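Local coordinates for 190aa long hypothetical protein (PDB 2DDZ) that is of unknown function but belongs to the DUF366 family, probably distantly related to class II tRNA synthetases, and assembles as a hexamer, at residues E[67-72]-E[138-143]. Sequence-based numbering, arbitrary orientation.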
# COMPACT_ATOMS: atom_id res chain seq x y z
N ASP E 67 -35.53 -11.13 13.84
CA ASP E 67 -34.81 -10.80 15.05
C ASP E 67 -33.37 -11.33 15.00
O ASP E 67 -33.14 -12.54 15.04
CB ASP E 67 -35.55 -11.40 16.24
CG ASP E 67 -35.12 -10.81 17.55
OD1 ASP E 67 -34.89 -9.58 17.59
OD2 ASP E 67 -35.02 -11.57 18.54
N MET E 68 -32.41 -10.41 14.94
CA MET E 68 -31.00 -10.78 14.83
C MET E 68 -30.10 -9.83 15.62
O MET E 68 -30.43 -8.66 15.81
CB MET E 68 -30.63 -10.74 13.33
CG MET E 68 -29.27 -11.31 12.89
SD MET E 68 -28.98 -11.14 11.10
CE MET E 68 -29.68 -12.51 10.57
N VAL E 69 -28.98 -10.36 16.10
CA VAL E 69 -27.97 -9.56 16.81
C VAL E 69 -26.96 -9.17 15.71
O VAL E 69 -26.36 -10.04 15.07
CB VAL E 69 -27.24 -10.37 17.91
CG1 VAL E 69 -26.06 -9.57 18.45
CG2 VAL E 69 -28.20 -10.69 19.06
N HIS E 70 -26.78 -7.87 15.50
CA HIS E 70 -25.87 -7.38 14.46
C HIS E 70 -24.56 -6.82 15.00
O HIS E 70 -24.53 -6.16 16.04
CB HIS E 70 -26.55 -6.28 13.64
CG HIS E 70 -27.82 -6.72 12.97
ND1 HIS E 70 -27.82 -7.49 11.82
CD2 HIS E 70 -29.12 -6.51 13.28
CE1 HIS E 70 -29.07 -7.73 11.46
NE2 HIS E 70 -29.87 -7.15 12.33
N TYR E 71 -23.48 -7.08 14.27
CA TYR E 71 -22.17 -6.54 14.66
C TYR E 71 -21.63 -5.79 13.47
O TYR E 71 -21.46 -6.36 12.40
CB TYR E 71 -21.17 -7.64 15.03
CG TYR E 71 -21.60 -8.56 16.14
CD1 TYR E 71 -22.57 -9.53 15.92
CD2 TYR E 71 -21.01 -8.47 17.41
CE1 TYR E 71 -22.96 -10.40 16.94
CE2 TYR E 71 -21.40 -9.34 18.44
CZ TYR E 71 -22.38 -10.30 18.19
OH TYR E 71 -22.77 -11.17 19.17
N ILE E 72 -21.37 -4.51 13.65
CA ILE E 72 -20.83 -3.71 12.58
C ILE E 72 -19.47 -3.20 13.00
O ILE E 72 -19.34 -2.42 13.94
CB ILE E 72 -21.75 -2.55 12.22
CG1 ILE E 72 -22.92 -3.10 11.43
CG2 ILE E 72 -21.00 -1.50 11.41
CD1 ILE E 72 -24.07 -2.19 11.46
N LEU E 138 -26.33 -12.76 14.01
CA LEU E 138 -26.67 -14.02 14.64
C LEU E 138 -28.18 -14.05 14.85
O LEU E 138 -28.73 -13.12 15.45
CB LEU E 138 -25.97 -14.18 15.99
CG LEU E 138 -24.44 -14.09 16.04
CD1 LEU E 138 -23.98 -14.34 17.47
CD2 LEU E 138 -23.80 -15.11 15.09
N ASN E 139 -28.83 -15.09 14.34
CA ASN E 139 -30.28 -15.22 14.50
C ASN E 139 -30.63 -15.31 15.98
O ASN E 139 -29.98 -16.06 16.73
CB ASN E 139 -30.80 -16.51 13.83
CG ASN E 139 -30.61 -16.54 12.33
OD1 ASN E 139 -31.05 -15.65 11.61
ND2 ASN E 139 -29.95 -17.59 11.84
N VAL E 140 -31.62 -14.54 16.42
CA VAL E 140 -32.09 -14.61 17.80
C VAL E 140 -33.17 -15.70 17.70
O VAL E 140 -33.18 -16.66 18.48
CB VAL E 140 -32.72 -13.29 18.26
CG1 VAL E 140 -33.35 -13.47 19.64
CG2 VAL E 140 -31.66 -12.20 18.31
N LYS E 141 -34.05 -15.54 16.71
CA LYS E 141 -35.13 -16.46 16.40
C LYS E 141 -34.91 -16.87 14.93
O LYS E 141 -34.09 -16.26 14.22
CB LYS E 141 -36.51 -15.79 16.49
CG LYS E 141 -36.79 -14.98 17.76
CD LYS E 141 -38.12 -14.20 17.64
CE LYS E 141 -38.28 -13.14 18.74
NZ LYS E 141 -38.12 -13.72 20.10
N THR E 142 -35.62 -17.90 14.46
CA THR E 142 -35.48 -18.31 13.07
C THR E 142 -36.76 -17.92 12.34
O THR E 142 -37.07 -18.43 11.27
CB THR E 142 -35.27 -19.82 12.95
OG1 THR E 142 -36.44 -20.52 13.41
CG2 THR E 142 -34.04 -20.26 13.77
N VAL E 143 -37.51 -17.00 12.94
CA VAL E 143 -38.75 -16.50 12.34
C VAL E 143 -38.35 -15.46 11.30
O VAL E 143 -37.38 -14.73 11.47
CB VAL E 143 -39.68 -15.83 13.41
CG1 VAL E 143 -40.84 -15.10 12.72
CG2 VAL E 143 -40.25 -16.88 14.36
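Val69 and Leu138 hold each other by both backbone groups: Val69 N gives a hydrogen bond of 2.8 Å to Leu138 O. Leu138 N returns one of 2.9 Å to Val69 O. A third, Val140 N to Asp67 O at 2.9 Å, carries the pairing just past the strand end at Asn139. Met68 is the side chain to follow. Its CB passes Leu138 O, and CG, anti to the backbone N (chi1 -169°), settles 3.2 Å from that same Leu138 O. A bend at chi3 (-88°) then swings Met68 CE to 3.6 Å from Asn139 OD1. Val69 CG2 meets Val140 CG2 at 3.8 Å. Leu138 CG lies 4.1 Å from Tyr71 CE1; helix 161-184 covers this face, and there Tyr71 OH and Ser168 OG share a hydrogen bond. Beyond the strand end, the Lys141 chain runs alongside Asp67 CB, its charge paired with Glu155, while Asp67 OD2, whose place is less sure, forms a salt bridge with Arg41. Were Lys141 an alanine, this aliphatic cover of Asp67 would go, and Glu155 would probably lose its partner. This is antiparallel pairing of neighbouring strands, 68-75 and 131-139, inside a mixed sheet backed by a helix.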